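Local coordinates for protein MgGH51 (Meripilus giganteus, PDB 6ZPV) that probably releases terminal arabinofuranosyl groups from arabinose-bearing plant polysaccharides, as a fungal GH51 alpha-L-arabinofuranosidase, at residues S91-F96 and G139-Q144; W102-D107 and V132-N137; Y112-F117 and N174-T179. All coordinates share one frame; numbering follows the deposited sequence. Where two conformers were deposited one is given.

Contact 1 (S91-F96 and G139-Q144); sequences SGRVGF and GRVLAQ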
loop_
_atom_site.group_PDB
_atom_site.type_symbol
_atom_site.label_atom_id
_atom_site.label_comp_id
_atom_site.label_asym_id
_atom_site.label_seq_id
_atom_site.Cartn_x
_atom_site.Cartn_y
_atom_site.Cartn_z
ATOM N N SER A 91 15.987 -16.575 -39.201
ATOM C CA SER A 91 16.804 -17.550 -38.475
ATOM C C SER A 91 17.149 -16.957 -37.106
ATOM O O SER A 91 17.109 -15.703 -36.929
ATOM C CB SER A 91 18.094 -17.919 -39.205
ATOM O OG SER A 91 19.015 -16.876 -39.138
ATOM N N GLY A 92 17.578 -17.813 -36.191
ATOM C CA GLY A 92 18.007 -17.383 -34.870
ATOM C C GLY A 92 16.839 -17.083 -33.967
ATOM O O GLY A 92 15.678 -17.160 -34.378
ATOM N N ARG A 93 17.127 -16.737 -32.717
ATOM C CA ARG A 93 15.997 -16.490 -31.788
ATOM C C ARG A 93 15.196 -15.305 -32.305
ATOM O O ARG A 93 15.736 -14.253 -32.682
ATOM C CB ARG A 93 16.563 -16.276 -30.379
ATOM C CG ARG A 93 17.384 -15.017 -30.147
ATOM C CD ARG A 93 18.168 -14.998 -28.846
ATOM N NE ARG A 93 17.355 -15.113 -27.647
ATOM C CZ ARG A 93 17.109 -14.171 -26.754
ATOM N NH1 ARG A 93 17.499 -12.937 -26.898
ATOM N NH2 ARG A 93 16.471 -14.513 -25.654
ATOM N N VAL A 94 13.899 -15.448 -32.247
ATOM C CA VAL A 94 12.932 -14.399 -32.679
ATOM C C VAL A 94 11.821 -14.406 -31.643
ATOM O O VAL A 94 11.367 -15.498 -31.259
ATOM C CB VAL A 94 12.455 -14.620 -34.141
ATOM C CG1 VAL A 94 11.439 -13.551 -34.535
ATOM C CG2 VAL A 94 13.619 -14.667 -35.154
ATOM N N GLY A 95 11.334 -13.258 -31.195
ATOM C CA GLY A 95 10.371 -13.217 -30.126
ATOM C C GLY A 95 10.236 -11.840 -29.594
ATOM O O GLY A 95 10.195 -10.880 -30.371
ATOM N N PHE A 96 10.120 -11.728 -28.261
ATOM C CA PHE A 96 9.840 -10.413 -27.664
ATOM C C PHE A 96 10.260 -10.457 -26.185
ATOM O O PHE A 96 10.378 -11.520 -25.586
ATOM C CB PHE A 96 8.370 -10.032 -27.855
ATOM C CG PHE A 96 7.419 -11.141 -27.524
ATOM C CD1 PHE A 96 6.919 -11.328 -26.240
ATOM C CD2 PHE A 96 6.953 -12.004 -28.533
ATOM C CE1 PHE A 96 6.053 -12.357 -25.977
ATOM C CE2 PHE A 96 6.102 -13.044 -28.246
ATOM C CZ PHE A 96 5.650 -13.212 -26.967
ATOM N N GLY A 139 21.098 -8.712 -23.922
ATOM C CA GLY A 139 20.643 -9.913 -24.628
ATOM C C GLY A 139 21.275 -11.219 -24.174
ATOM O O GLY A 139 21.192 -12.203 -24.924
ATOM N N ARG A 140 21.875 -11.274 -22.997
ATOM C CA ARG A 140 22.470 -12.569 -22.596
ATOM C C ARG A 140 21.558 -13.280 -21.607
ATOM O O ARG A 140 21.011 -12.705 -20.627
ATOM C CB ARG A 140 23.870 -12.477 -21.982
ATOM C CG ARG A 140 25.004 -12.129 -22.930
ATOM C CD ARG A 140 25.470 -13.313 -23.848
ATOM N NE ARG A 140 26.571 -12.788 -24.640
ATOM C CZ ARG A 140 27.821 -12.596 -24.178
ATOM N NH1 ARG A 140 28.673 -11.925 -24.922
ATOM N NH2 ARG A 140 28.292 -13.182 -23.075
ATOM N N VAL A 141 21.290 -14.506 -21.928
ATOM C CA VAL A 141 20.318 -15.343 -21.186
ATOM C C VAL A 141 20.870 -15.667 -19.804
ATOM O O VAL A 141 21.966 -16.183 -19.717
ATOM C CB VAL A 141 19.944 -16.597 -21.987
ATOM C CG1 VAL A 141 19.034 -17.551 -21.197
ATOM C CG2 VAL A 141 19.319 -16.207 -23.337
ATOM N N LEU A 142 20.014 -15.401 -18.816
ATOM C CA LEU A 142 20.325 -15.741 -17.418
ATOM C C LEU A 142 19.553 -16.950 -16.909
ATOM O O LEU A 142 19.939 -17.562 -15.913
ATOM C CB LEU A 142 19.962 -14.554 -16.545
ATOM C CG LEU A 142 20.758 -13.308 -16.848
ATOM C CD1 LEU A 142 20.044 -12.170 -16.133
ATOM C CD2 LEU A 142 22.197 -13.422 -16.457
ATOM N N ALA A 143 18.422 -17.269 -17.513
ATOM C CA ALA A 143 17.604 -18.423 -17.142
ATOM C C ALA A 143 16.685 -18.710 -18.325
ATOM O O ALA A 143 16.224 -17.764 -18.987
ATOM C CB ALA A 143 16.706 -18.189 -15.919
ATOM N N GLN A 144 16.383 -19.981 -18.588
ATOM C CA GLN A 144 15.450 -20.330 -19.637
ATOM C C GLN A 144 14.797 -21.679 -19.338
ATOM O O GLN A 144 15.323 -22.513 -18.545
ATOM C CB GLN A 144 16.121 -20.343 -21.013
ATOM C CG GLN A 144 17.139 -21.438 -21.267
ATOM C CD GLN A 144 17.533 -21.301 -22.734
ATOM O OE1 GLN A 144 17.947 -20.277 -23.225
ATOM N NE2 GLN A 144 17.219 -22.311 -23.506
#
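The guanidinium end of R93 comes up to V141, NH2 lying 4.0 Å from the methyl CG2, while NH1 stands 4.3 Å from the carbonyl O of G139, too far for a hydrogen bond. Both neighbours sit obliquely to the guanidinium plane. The side chains of R93 and V141 run past one another in opposite senses, and only 78 Å² is buried, so this is a light touch at the surface. CG of R93 lies between the backbone N and the carbonyl carbon (chi1 68°), chi2 is extended, and a bend at chi3 (-60°) turns the guanidinium. What fixes its end lies between the two segments: NH1 is hydrogen-bonded to OE1 of Q135, and the ring of F177 receives the cation in a cation-pi contact. N of R140 bonds to OG1 of T136, tying down the turn that carries G139, at whose backbone angles (phi 107°) a CB would press against the preceding carbonyl O. Just beyond V141 the strand carries a classic beta bulge, L142 and A143 standing opposite the single L134. Strands 93-98 and 141-150 are separated in their five-stranded antiparallel sheet by 174-181 and 127-136; R93 spans the outer face of one sheet of a beta-sandwich.

Contact 2 (W102-D107 and V132-N137); sequences WGIKVD and VGLQTN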
loop_
_atom_site.group_PDB
_atom_site.type_symbol
_atom_site.label_atom_id
_atom_site.label_comp_id
_atom_site.label_asym_id
_atom_site.label_seq_id
_atom_site.Cartn_x
_atom_site.Cartn_y
_atom_site.Cartn_z
ATOM N N TRP A 102 10.322 -1.104 -14.917
ATOM C CA TRP A 102 11.650 -0.447 -14.870
ATOM C C TRP A 102 12.740 -1.419 -14.351
ATOM O O TRP A 102 13.658 -1.033 -13.633
ATOM C CB TRP A 102 11.604 0.891 -14.098
ATOM C CG TRP A 102 10.606 1.794 -14.727
ATOM C CD1 TRP A 102 10.782 2.613 -15.772
ATOM C CD2 TRP A 102 9.206 1.851 -14.411
ATOM N NE1 TRP A 102 9.597 3.203 -16.138
ATOM C CE2 TRP A 102 8.621 2.726 -15.324
ATOM C CE3 TRP A 102 8.388 1.280 -13.420
ATOM C CZ2 TRP A 102 7.239 2.936 -15.372
ATOM C CZ3 TRP A 102 7.038 1.493 -13.445
ATOM C CH2 TRP A 102 6.468 2.300 -14.434
ATOM N N GLY A 103 12.655 -2.683 -14.807
ATOM C CA GLY A 103 13.639 -3.699 -14.464
ATOM C C GLY A 103 13.037 -4.934 -13.892
ATOM O O GLY A 103 11.814 -4.964 -13.531
ATOM N N ILE A 104 13.848 -5.968 -13.711
ATOM C CA ILE A 104 13.489 -7.237 -13.082
ATOM C C ILE A 104 14.692 -7.692 -12.307
ATOM O O ILE A 104 15.753 -7.860 -12.906
ATOM C CB ILE A 104 12.998 -8.310 -14.069
ATOM C CG1 ILE A 104 11.861 -7.829 -14.960
ATOM C CG2 ILE A 104 12.702 -9.593 -13.320
ATOM C CD1 ILE A 104 11.377 -8.842 -16.001
ATOM N N LYS A 105 14.527 -7.958 -11.038
ATOM C CA LYS A 105 15.588 -8.537 -10.217
ATOM C C LYS A 105 15.712 -10.025 -10.503
ATOM O O LYS A 105 14.709 -10.759 -10.355
ATOM C CB LYS A 105 15.338 -8.301 -8.739
ATOM C CG LYS A 105 16.305 -8.975 -7.817
ATOM C CD LYS A 105 16.089 -8.546 -6.361
ATOM C CE LYS A 105 16.757 -9.416 -5.349
ATOM N NZ LYS A 105 16.553 -8.840 -3.991
ATOM N N VAL A 106 16.910 -10.444 -10.883
ATOM C CA VAL A 106 17.247 -11.837 -11.225
ATOM C C VAL A 106 18.197 -12.375 -10.176
ATOM O O VAL A 106 19.357 -11.918 -10.131
ATOM C CB VAL A 106 17.836 -11.965 -12.637
ATOM C CG1 VAL A 106 18.163 -13.409 -12.979
ATOM C CG2 VAL A 106 16.829 -11.370 -13.660
ATOM N N ASP A 107 17.692 -13.246 -9.311
ATOM C CA ASP A 107 18.420 -13.770 -8.122
ATOM C C ASP A 107 18.503 -15.290 -8.218
ATOM O O ASP A 107 17.469 -15.963 -8.358
ATOM C CB ASP A 107 17.678 -13.296 -6.866
ATOM C CG ASP A 107 18.421 -13.622 -5.582
ATOM O OD1 ASP A 107 18.791 -14.760 -5.374
ATOM O OD2 ASP A 107 18.591 -12.678 -4.808
ATOM N N VAL A 132 10.921 -19.649 -22.860
ATOM C CA VAL A 132 10.716 -18.461 -22.028
ATOM C C VAL A 132 11.951 -18.293 -21.134
ATOM O O VAL A 132 12.679 -19.278 -20.852
ATOM C CB VAL A 132 9.432 -18.533 -21.195
ATOM C CG1 VAL A 132 8.246 -18.815 -22.069
ATOM C CG2 VAL A 132 9.491 -19.513 -20.030
ATOM N N GLY A 133 12.187 -17.099 -20.661
ATOM C CA GLY A 133 13.354 -16.889 -19.804
ATOM C C GLY A 133 13.546 -15.492 -19.366
ATOM O O GLY A 133 12.676 -14.615 -19.490
ATOM N N LEU A 134 14.708 -15.295 -18.717
ATOM C CA LEU A 134 15.187 -13.992 -18.276
ATOM C C LEU A 134 16.546 -13.712 -18.976
ATOM O O LEU A 134 17.353 -14.635 -19.050
ATOM C CB LEU A 134 15.341 -13.980 -16.754
ATOM C CG LEU A 134 14.022 -13.923 -16.007
ATOM C CD1 LEU A 134 14.198 -14.462 -14.573
ATOM C CD2 LEU A 134 13.499 -12.491 -15.970
ATOM N N GLN A 135 16.726 -12.483 -19.451
ATOM C CA GLN A 135 17.976 -12.070 -20.093
ATOM C C GLN A 135 18.387 -10.729 -19.513
ATOM O O GLN A 135 17.554 -9.924 -19.123
ATOM C CB GLN A 135 17.814 -12.054 -21.616
ATOM C CG GLN A 135 16.820 -11.013 -22.114
ATOM C CD GLN A 135 16.808 -10.925 -23.615
ATOM O OE1 GLN A 135 16.640 -11.911 -24.297
ATOM N NE2 GLN A 135 16.978 -9.705 -24.136
ATOM N N THR A 136 19.706 -10.478 -19.572
ATOM C CA THR A 136 20.133 -9.095 -19.440
ATOM C C THR A 136 19.553 -8.226 -20.559
ATOM O O THR A 136 19.262 -8.784 -21.662
ATOM C CB THR A 136 21.644 -8.947 -19.385
ATOM O OG1 THR A 136 22.159 -9.277 -20.688
ATOM C CG2 THR A 136 22.264 -9.837 -18.316
ATOM N N ASN A 137 19.434 -6.904 -20.345
ATOM C CA ASN A 137 18.889 -6.056 -21.419
ATOM C C ASN A 137 19.890 -6.040 -22.600
ATOM O O ASN A 137 19.433 -5.704 -23.671
ATOM C CB ASN A 137 18.467 -4.677 -20.917
ATOM C CG ASN A 137 17.150 -4.776 -20.186
ATOM O OD1 ASN A 137 16.519 -5.837 -20.145
ATOM N ND2 ASN A 137 16.734 -3.715 -19.563
#
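L134 divides its two methyl groups between I104 and V106. CD2 meets CG2 of I104 at 4.0 Å, and CD1 approaches CG2 of V106 at 4.2 Å. With CG placed opposite the carbonyl carbon, chi1 of -74° and chi2 of 158° turn the fork so that each methyl meets a different residue of 102-107. I104 meets it obliquely, whereas the side chains of V106 and L134 lie alongside one another, running in opposite senses. In I104 the touching methyl is the branch that lies trans to the backbone N, because chi1 of -53° sends CG1 the other way; in V106 the touching methyl is instead the one trans to the carbonyl carbon. Between them K105 directs its CB away, as expected of an extended run, although 102-107 forms no regular strand. This segment belongs to the long connection from strand 93-98 to strand 112-119, which passes from one sheet of a beta-sandwich to the other; L134, close to the end of strand 127-136, projects into the apolar interior. The connection is secured by polar bonds at several points: the hydroxyl of Y112 pairs with both K105 O and D107 N, ND2 of N174 bonds to I104 O, and the backbones of I104 and V106 bond to V172 and A169. P165 and L142 also pack on V106. Further back, the ring of W102 meets H27 and H485 edge-to-face.

Contact 3 (Y112-F117 and N174-T179); sequences YKASLF and NSFFVT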
loop_
_atom_site.group_PDB
_atom_site.type_symbol
_atom_site.label_atom_id
_atom_site.label_comp_id
_atom_site.label_asym_id
_atom_site.label_seq_id
_atom_site.Cartn_x
_atom_site.Cartn_y
_atom_site.Cartn_z
ATOM N N TYR A 112 11.322 -18.826 -10.198
ATOM C CA TYR A 112 10.277 -17.979 -10.812
ATOM C C TYR A 112 9.276 -18.872 -11.494
ATOM O O TYR A 112 9.604 -19.948 -11.995
ATOM C CB TYR A 112 10.871 -16.999 -11.819
ATOM C CG TYR A 112 11.898 -16.049 -11.274
ATOM C CD1 TYR A 112 13.176 -16.447 -10.948
ATOM C CD2 TYR A 112 11.598 -14.699 -11.084
ATOM C CE1 TYR A 112 14.131 -15.573 -10.482
ATOM C CE2 TYR A 112 12.541 -13.802 -10.573
ATOM C CZ TYR A 112 13.818 -14.240 -10.306
ATOM O OH TYR A 112 14.787 -13.371 -9.810
ATOM N N LYS A 113 8.034 -18.413 -11.522
ATOM C CA LYS A 113 6.907 -19.067 -12.229
ATOM C C LYS A 113 6.501 -18.231 -13.422
ATOM O O LYS A 113 5.976 -17.129 -13.230
ATOM C CB LYS A 113 5.758 -19.362 -11.316
ATOM C CG LYS A 113 6.037 -20.385 -10.210
ATOM C CD LYS A 113 4.792 -20.551 -9.340
ATOM C CE LYS A 113 4.740 -21.727 -8.411
ATOM N NZ LYS A 113 5.989 -22.488 -8.433
ATOM N N ALA A 114 6.747 -18.708 -14.637
ATOM C CA ALA A 114 6.333 -18.028 -15.877
ATOM C C ALA A 114 5.093 -18.718 -16.419
ATOM O O ALA A 114 5.003 -19.973 -16.395
ATOM C CB ALA A 114 7.423 -18.111 -16.908
ATOM N N SER A 115 4.184 -17.966 -16.987
ATOM C CA SER A 115 3.051 -18.571 -17.686
ATOM C C SER A 115 2.581 -17.606 -18.789
ATOM O O SER A 115 2.824 -16.385 -18.777
ATOM C CB SER A 115 1.967 -18.935 -16.737
ATOM O OG SER A 115 1.381 -17.787 -16.124
ATOM N N LEU A 116 1.830 -18.172 -19.720
ATOM C CA LEU A 116 1.231 -17.438 -20.826
ATOM C C LEU A 116 0.142 -18.295 -21.449
ATOM O O LEU A 116 0.115 -19.512 -21.229
ATOM C CB LEU A 116 2.265 -16.995 -21.849
ATOM C CG LEU A 116 3.088 -18.092 -22.534
ATOM C CD1 LEU A 116 2.315 -18.810 -23.644
ATOM C CD2 LEU A 116 4.357 -17.528 -23.116
ATOM N N PHE A 117 -0.708 -17.684 -22.248
ATOM C CA PHE A 117 -1.648 -18.379 -23.130
ATOM C C PHE A 117 -1.243 -18.104 -24.551
ATOM O O PHE A 117 -0.880 -16.952 -24.891
ATOM C CB PHE A 117 -3.076 -17.948 -22.837
ATOM C CG PHE A 117 -3.675 -18.463 -21.562
ATOM C CD1 PHE A 117 -3.318 -17.890 -20.340
ATOM C CD2 PHE A 117 -4.577 -19.500 -21.550
ATOM C CE1 PHE A 117 -3.863 -18.349 -19.143
ATOM C CE2 PHE A 117 -5.097 -19.969 -20.370
ATOM C CZ PHE A 117 -4.735 -19.395 -19.175
ATOM N N ASN A 174 17.293 -6.136 -16.648
ATOM C CA ASN A 174 16.986 -7.454 -17.217
ATOM C C ASN A 174 15.518 -7.466 -17.692
ATOM O O ASN A 174 14.712 -6.679 -17.193
ATOM C CB ASN A 174 17.180 -8.543 -16.168
ATOM C CG ASN A 174 18.475 -8.364 -15.422
ATOM O OD1 ASN A 174 19.544 -8.441 -16.069
ATOM N ND2 ASN A 174 18.423 -8.090 -14.115
ATOM N N SER A 175 15.222 -8.394 -18.593
ATOM C CA SER A 175 13.884 -8.549 -19.176
ATOM C C SER A 175 13.465 -10.020 -19.220
ATOM O O SER A 175 14.319 -10.930 -19.313
ATOM C CB SER A 175 13.836 -7.978 -20.551
ATOM O OG SER A 175 13.960 -6.570 -20.564
ATOM N N PHE A 176 12.160 -10.226 -19.133
ATOM C CA PHE A 176 11.552 -11.504 -19.483
ATOM C C PHE A 176 11.537 -11.642 -21.004
ATOM O O PHE A 176 11.363 -10.632 -21.707
ATOM C CB PHE A 176 10.137 -11.516 -18.952
ATOM C CG PHE A 176 9.302 -12.715 -19.321
ATOM C CD1 PHE A 176 9.591 -13.966 -18.768
ATOM C CD2 PHE A 176 8.230 -12.609 -20.176
ATOM C CE1 PHE A 176 8.857 -15.091 -19.081
ATOM C CE2 PHE A 176 7.441 -13.750 -20.457
ATOM C CZ PHE A 176 7.764 -14.969 -19.941
ATOM N N PHE A 177 11.692 -12.853 -21.519
ATOM C CA PHE A 177 11.623 -13.076 -22.968
ATOM C C PHE A 177 10.812 -14.329 -23.276
ATOM O O PHE A 177 10.719 -15.284 -22.465
ATOM C CB PHE A 177 13.014 -13.193 -23.606
ATOM C CG PHE A 177 13.812 -14.431 -23.311
ATOM C CD1 PHE A 177 13.587 -15.608 -24.003
ATOM C CD2 PHE A 177 14.807 -14.409 -22.349
ATOM C CE1 PHE A 177 14.370 -16.727 -23.725
ATOM C CE2 PHE A 177 15.591 -15.517 -22.103
ATOM C CZ PHE A 177 15.370 -16.711 -22.820
ATOM N N VAL A 178 10.284 -14.323 -24.496
ATOM C CA VAL A 178 9.656 -15.468 -25.172
ATOM C C VAL A 178 10.267 -15.539 -26.556
ATOM O O VAL A 178 10.257 -14.516 -27.269
ATOM C CB VAL A 178 8.134 -15.312 -25.255
ATOM C CG1 VAL A 178 7.504 -16.465 -26.003
ATOM C CG2 VAL A 178 7.528 -15.140 -23.879
ATOM N N THR A 179 10.801 -16.681 -26.961
ATOM C CA THR A 179 11.346 -16.856 -28.323
ATOM C C THR A 179 10.914 -18.199 -28.899
ATOM O O THR A 179 10.721 -19.195 -28.189
ATOM C CB THR A 179 12.870 -16.723 -28.341
ATOM O OG1 THR A 179 13.503 -17.708 -27.541
ATOM C CG2 THR A 179 13.336 -15.363 -27.943
#
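A114 and L116 face F176 and V178 across the interior between two sheets, and both meetings are apolar. The aliphatic one joins L116 to V178 tip to tip, with CD2 and CG2 4.0 Å apart. L116 achieves this from an uncommon conformation, its CG held between the backbone N and carbonyl carbon (chi1 60°); I159 and F195 lie beside it within its own sheet. The aromatic meeting sets CB of A114 4.0 Å from CE1 of F176, oblique to the ring. With CG trans to its backbone N (chi1 175°), F176 carries this ring across towards the small alanine, and L38 packs on it as well. No hydrogen bond crosses between the two segments; A114, S115 and L116 pair through their backbones with L161, S196 and I159 in their own sheet, and V178 pairs with F96 in the other. The short runs 114-116 and 176-178 point 46° apart. F177, alternating with these residues, turns to the other face, where it touches T131 and Q135. With four buried hydrocarbon side chains and no hydrogen bond across, the two layers of this beta-sandwich adhere here through dispersion and the exclusion of water, without directional bonds.

The three contacts share one beta-sandwich, with strand 174-181 at their junction. Contacts 1 and 2 have centres 12 Å apart and meet through neighbouring strands, L142 N lying 2.8 Å from L134 O. Contact 3 lies 11 Å from contact 1, F96 N of the latter being 3.0 Å from V178 O, and 9 Å from contact 2, where N137 OD1 lies 2.7 Å from S175 OG. Contact 1 occupies the outer face of a sheet whose inner face supplies one partner of contact 2 (L134) and of contact 3 (F176, V178). The side chain of A114 is about 8 Å from a bound N-acetylglucosamine, a sugar of a glycan on the protein and not a substrate.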